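Local structure of 5'-tyrosyl-DNA phosphodiesterase (Caenorhabditis elegans, 4FVA) at residues 27-39 with 235-247. The protein belongs to the endonuclease/exonuclease/phosphatase family of the DNase I-like clan and carries a bound magnesium ion. Residues are numbered along the deposited sequence; the frame is centred on the assembly and turned at random.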
loop_
_atom_site.group_PDB
_atom_site.type_symbol
_atom_site.label_atom_id
_atom_site.label_comp_id
_atom_site.label_asym_id
_atom_site.label_seq_id
_atom_site.Cartn_x
_atom_site.Cartn_y
_atom_site.Cartn_z
ATOM N N ARG A 27 -16.063 14.501 -2.032
ATOM C CA ARG A 27 -16.451 14.883 -3.387
ATOM C C ARG A 27 -16.399 13.724 -4.391
ATOM O O ARG A 27 -15.345 13.126 -4.599
ATOM C CB ARG A 27 -15.555 16.022 -3.874
ATOM C CG ARG A 27 -15.624 17.262 -2.973
ATOM C CD ARG A 27 -14.478 18.252 -3.212
ATOM N NE ARG A 27 -13.171 17.669 -2.911
ATOM C CZ ARG A 27 -12.009 18.290 -3.096
ATOM N NH1 ARG A 27 -11.980 19.525 -3.579
ATOM N NH2 ARG A 27 -10.874 17.675 -2.793
ATOM N N SER A 28 -17.533 13.425 -5.023
ATOM C CA SER A 28 -17.608 12.357 -6.024
ATOM C C SER A 28 -17.099 11.021 -5.480
ATOM O O SER A 28 -16.551 10.205 -6.229
ATOM C CB SER A 28 -16.810 12.734 -7.279
ATOM O OG SER A 28 -17.395 13.828 -7.956
ATOM N N LEU A 29 -17.270 10.806 -4.180
ATOM C CA LEU A 29 -16.735 9.613 -3.528
ATOM C C LEU A 29 -17.211 8.293 -4.166
ATOM O O LEU A 29 -16.413 7.371 -4.387
ATOM C CB LEU A 29 -17.026 9.635 -2.026
ATOM C CG LEU A 29 -16.465 8.449 -1.236
ATOM C CD1 LEU A 29 -14.940 8.410 -1.351
ATOM C CD2 LEU A 29 -16.892 8.515 0.253
ATOM N N LEU A 30 -18.515 8.168 -4.401
ATOM C CA LEU A 30 -19.039 6.933 -4.983
ATOM C C LEU A 30 -18.469 6.698 -6.374
ATOM O O LEU A 30 -17.974 5.614 -6.676
ATOM C CB LEU A 30 -20.575 6.920 -5.008
ATOM C CG LEU A 30 -21.188 5.633 -5.599
ATOM C CD1 LEU A 30 -20.715 4.402 -4.849
ATOM C CD2 LEU A 30 -22.703 5.685 -5.529
ATOM N N THR A 31 -18.499 7.719 -7.219
ATOM C CA THR A 31 -17.958 7.563 -8.562
ATOM C C THR A 31 -16.484 7.165 -8.501
ATOM O O THR A 31 -16.025 6.302 -9.269
ATOM C CB THR A 31 -18.135 8.854 -9.391
ATOM O OG1 THR A 31 -19.529 9.128 -9.557
ATOM C CG2 THR A 31 -17.494 8.722 -10.759
ATOM N N ARG A 32 -15.747 7.795 -7.589
ATOM C CA ARG A 32 -14.320 7.522 -7.440
ATOM C C ARG A 32 -14.065 6.094 -6.933
ATOM O O ARG A 32 -13.150 5.417 -7.411
ATOM C CB ARG A 32 -13.637 8.572 -6.543
ATOM C CG ARG A 32 -13.568 9.996 -7.152
ATOM C CD ARG A 32 -13.164 11.072 -6.119
ATOM N NE ARG A 32 -12.115 10.554 -5.266
ATOM C CZ ARG A 32 -12.146 10.514 -3.941
ATOM N NH1 ARG A 32 -13.155 11.054 -3.272
ATOM N NH2 ARG A 32 -11.128 9.960 -3.291
ATOM N N MET A 33 -14.873 5.628 -5.980
ATOM C CA MET A 33 -14.679 4.261 -5.477
ATOM C C MET A 33 -15.010 3.226 -6.565
ATOM O O MET A 33 -14.351 2.200 -6.668
ATOM C CB MET A 33 -15.491 3.992 -4.204
ATOM C CG MET A 33 -15.079 4.838 -2.987
ATOM S SD MET A 33 -13.329 4.713 -2.568
ATOM C CE MET A 33 -12.674 6.027 -3.583
ATOM N N LYS A 34 -16.031 3.508 -7.374
ATOM C CA LYS A 34 -16.324 2.668 -8.533
ATOM C C LYS A 34 -15.134 2.644 -9.485
ATOM O O LYS A 34 -14.807 1.605 -10.040
ATOM C CB LYS A 34 -17.570 3.160 -9.279
ATOM C CG LYS A 34 -18.883 2.927 -8.540
ATOM C CD LYS A 34 -20.057 3.500 -9.351
ATOM C CE LYS A 34 -21.396 3.237 -8.662
ATOM N NZ LYS A 34 -22.551 3.867 -9.376
ATOM N N ALA A 35 -14.505 3.800 -9.699
ATOM C CA ALA A 35 -13.313 3.869 -10.554
ATOM C C ALA A 35 -12.158 3.069 -9.952
ATOM O O ALA A 35 -11.416 2.380 -10.673
ATOM C CB ALA A 35 -12.900 5.321 -10.812
ATOM N N VAL A 36 -11.984 3.180 -8.636
ATOM C CA VAL A 36 -10.961 2.388 -7.969
ATOM C C VAL A 36 -11.195 0.891 -8.225
ATOM O O VAL A 36 -10.287 0.178 -8.631
ATOM C CB VAL A 36 -10.911 2.656 -6.441
ATOM C CG1 VAL A 36 -10.034 1.605 -5.747
ATOM C CG2 VAL A 36 -10.369 4.072 -6.153
ATOM N N ALA A 37 -12.411 0.418 -7.992
ATOM C CA ALA A 37 -12.690 -0.998 -8.190
ATOM C C ALA A 37 -12.475 -1.385 -9.652
ATOM O O ALA A 37 -11.962 -2.465 -9.947
ATOM C CB ALA A 37 -14.098 -1.348 -7.725
ATOM N N HIS A 38 -12.854 -0.490 -10.556
ATOM C CA HIS A 38 -12.654 -0.702 -11.982
ATOM C C HIS A 38 -11.180 -0.906 -12.336
ATOM O O HIS A 38 -10.816 -1.848 -13.058
ATOM C CB HIS A 38 -13.217 0.488 -12.761
ATOM C CG HIS A 38 -13.303 0.263 -14.235
ATOM N ND1 HIS A 38 -12.251 0.517 -15.092
ATOM C CD2 HIS A 38 -14.319 -0.187 -15.010
ATOM C CE1 HIS A 38 -12.616 0.226 -16.327
ATOM N NE2 HIS A 38 -13.867 -0.200 -16.304
ATOM N N ILE A 39 -10.331 -0.026 -11.817
ATOM C CA ILE A 39 -8.903 -0.082 -12.105
ATOM C C ILE A 39 -8.265 -1.349 -11.526
ATOM O O ILE A 39 -7.438 -1.997 -12.177
ATOM C CB ILE A 39 -8.184 1.209 -11.606
ATOM C CG1 ILE A 39 -8.461 2.359 -12.582
ATOM C CG2 ILE A 39 -6.684 0.973 -11.482
ATOM C CD1 ILE A 39 -8.402 3.741 -11.960
ATOM N N GLN A 235 -5.408 8.265 -14.709
ATOM C CA GLN A 235 -6.333 8.830 -15.681
ATOM C C GLN A 235 -7.517 9.496 -14.987
ATOM O O GLN A 235 -8.054 8.979 -14.001
ATOM C CB GLN A 235 -6.805 7.736 -16.636
ATOM C CG GLN A 235 -7.794 8.184 -17.685
ATOM C CD GLN A 235 -8.191 7.047 -18.603
ATOM O OE1 GLN A 235 -7.636 5.952 -18.523
ATOM N NE2 GLN A 235 -9.170 7.292 -19.460
ATOM N N ARG A 236 -7.896 10.664 -15.491
ATOM C CA ARG A 236 -9.040 11.388 -14.961
ATOM C C ARG A 236 -10.346 10.638 -15.245
ATOM O O ARG A 236 -10.508 10.046 -16.311
ATOM C CB ARG A 236 -9.091 12.782 -15.600
ATOM C CG ARG A 236 -9.770 13.836 -14.755
ATOM C CD ARG A 236 -9.741 15.206 -15.433
ATOM N NE ARG A 236 -8.445 15.878 -15.308
ATOM C CZ ARG A 236 -8.034 16.500 -14.204
ATOM N NH1 ARG A 236 -8.804 16.502 -13.130
ATOM N NH2 ARG A 236 -6.852 17.106 -14.166
ATOM N N ILE A 237 -11.290 10.679 -14.311
ATOM C CA ILE A 237 -12.591 10.077 -14.559
ATOM C C ILE A 237 -13.413 11.051 -15.396
ATOM O O ILE A 237 -13.549 12.212 -15.028
ATOM C CB ILE A 237 -13.323 9.763 -13.235
ATOM C CG1 ILE A 237 -12.479 8.825 -12.346
ATOM C CG2 ILE A 237 -14.672 9.138 -13.508
ATOM C CD1 ILE A 237 -12.903 8.835 -10.871
ATOM N N ARG A 238 -13.976 10.586 -16.509
ATOM C CA ARG A 238 -14.658 11.506 -17.414
ATOM C C ARG A 238 -15.919 12.124 -16.830
ATOM O O ARG A 238 -16.122 13.329 -16.948
ATOM C CB ARG A 238 -14.980 10.852 -18.763
ATOM C CG ARG A 238 -15.547 11.860 -19.790
ATOM C CD ARG A 238 -15.932 11.191 -21.112
ATOM N NE ARG A 238 -16.461 12.133 -22.101
ATOM C CZ ARG A 238 -17.758 12.303 -22.354
ATOM N NH1 ARG A 238 -18.661 11.588 -21.693
ATOM N NH2 ARG A 238 -18.156 13.181 -23.272
ATOM N N SER A 239 -16.764 11.317 -16.198
ATOM C CA SER A 239 -18.064 11.815 -15.750
ATOM C C SER A 239 -17.976 12.924 -14.692
ATOM O O SER A 239 -18.855 13.792 -14.610
ATOM C CB SER A 239 -18.925 10.654 -15.238
ATOM O OG SER A 239 -18.365 10.072 -14.070
ATOM N N CYS A 240 -16.921 12.909 -13.886
ATOM C CA CYS A 240 -16.812 13.880 -12.795
ATOM C C CYS A 240 -15.508 14.669 -12.868
ATOM O O CYS A 240 -15.244 15.503 -12.009
ATOM C CB CYS A 240 -16.946 13.199 -11.435
ATOM S SG CYS A 240 -15.711 11.918 -11.126
ATOM N N LEU A 241 -14.660 14.341 -13.844
ATOM C CA LEU A 241 -13.440 15.115 -14.094
ATOM C C LEU A 241 -12.454 15.174 -12.924
ATOM O O LEU A 241 -11.662 16.107 -12.825
ATOM C CB LEU A 241 -13.791 16.539 -14.554
ATOM C CG LEU A 241 -14.652 16.609 -15.813
ATOM C CD1 LEU A 241 -14.877 18.081 -16.245
ATOM C CD2 LEU A 241 -13.958 15.830 -16.927
ATOM N N CYS A 242 -12.501 14.200 -12.029
ATOM C CA CYS A 242 -11.463 14.117 -11.006
ATOM C C CYS A 242 -10.710 12.788 -11.122
ATOM O O CYS A 242 -11.149 11.860 -11.832
ATOM C CB CYS A 242 -12.060 14.297 -9.618
ATOM S SG CYS A 242 -13.192 12.967 -9.185
ATOM N N PHE A 243 -9.563 12.698 -10.453
ATOM C CA PHE A 243 -8.839 11.445 -10.390
ATOM C C PHE A 243 -9.476 10.569 -9.320
ATOM O O PHE A 243 -10.166 11.078 -8.434
ATOM C CB PHE A 243 -7.369 11.702 -10.095
ATOM C CG PHE A 243 -6.676 12.520 -11.158
ATOM C CD1 PHE A 243 -6.148 11.906 -12.287
ATOM C CD2 PHE A 243 -6.558 13.903 -11.029
ATOM C CE1 PHE A 243 -5.506 12.645 -13.270
ATOM C CE2 PHE A 243 -5.921 14.659 -12.020
ATOM C CZ PHE A 243 -5.398 14.037 -13.136
ATOM N N PRO A 244 -9.279 9.241 -9.407
ATOM C CA PRO A 244 -9.849 8.374 -8.367
ATOM C C PRO A 244 -9.374 8.793 -6.984
ATOM O O PRO A 244 -10.128 8.755 -6.017
ATOM C CB PRO A 244 -9.286 6.987 -8.724
ATOM C CG PRO A 244 -9.077 7.044 -10.223
ATOM C CD PRO A 244 -8.598 8.471 -10.468
ATOM N N SER A 245 -8.123 9.220 -6.910
ATOM C CA SER A 245 -7.510 9.620 -5.648
ATOM C C SER A 245 -6.509 10.733 -5.896
ATOM O O SER A 245 -6.073 10.919 -7.023
ATOM C CB SER A 245 -6.800 8.417 -5.013
ATOM O OG SER A 245 -6.066 8.803 -3.862
ATOM N N ASP A 246 -6.118 11.447 -4.847
ATOM C CA ASP A 246 -5.037 12.421 -4.973
ATOM C C ASP A 246 -3.673 11.728 -5.001
ATOM O O ASP A 246 -2.650 12.389 -5.222
ATOM C CB ASP A 246 -5.097 13.495 -3.876
ATOM C CG ASP A 246 -4.892 12.929 -2.490
ATOM O OD1 ASP A 246 -5.355 11.796 -2.214
ATOM O OD2 ASP A 246 -4.256 13.619 -1.664
ATOM N N HIS A 247 -3.663 10.415 -4.739
ATOM C CA HIS A 247 -2.462 9.568 -4.911
ATOM C C HIS A 247 -2.553 8.683 -6.169
ATOM O O HIS A 247 -3.631 8.204 -6.516
ATOM C CB HIS A 247 -2.260 8.611 -3.721
ATOM C CG HIS A 247 -1.884 9.284 -2.436
ATOM N ND1 HIS A 247 -0.651 9.113 -1.843
ATOM C CD2 HIS A 247 -2.593 10.089 -1.605
ATOM C CE1 HIS A 247 -0.604 9.808 -0.718
ATOM N NE2 HIS A 247 -1.770 10.408 -0.551
HETATM O O HOH W 1 -20.356 11.291 -11.756
#
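The loop 235-247 runs along one side of the first turns of helix 29-43 and comes nearest at R32 and P244, whose CA atoms are 4.6 Å apart. R32 makes the polar link. Its chain leaves the helix extended and then bends at chi3 (41°), which turns NE onto the P244 carbonyl. R32 NE donates to P244 O at 2.8 Å, from above the carbonyl plane. The N-H...O angle is 149°. R32 NH2 adds a weak bond to the same oxygen, so one edge of the guanidinium straddles it. NH1 donates to the backbone oxygens of R27 and D25, and NH2 also to D22 O, which fixes the rotation of the group. D22 is a magnesium-site residue, so R32 is probably second-shell. M33 CE lies above one face, toward its rim. The thiol of C242 packs against the aliphatic part of R32, with SG 3.6 Å from CD. In this DNase I-like fold the loop joins strands 226-232 and 249-255 and passes near the magnesium site, to which D22 and E52 belong. The side chain of S245 lies about 7 Å from the magnesium ion. Its OG accepts from H247 N in an ST turn and is also hydrogen-bonded to N20 O. Apolar packing fills the middle of the contact. I237 pushes CD1 against A35, 3.5 Å from CB. P244 is met by V36 CG2 at CB and by I39 CD1 at CG, the latter 3.8 Å away. Near the helix start, T31 CG2 rests 3.7 Å from C240 SG. There S28 OG touches C240 CB, and one water bridges T31 OG1 and S239 OG.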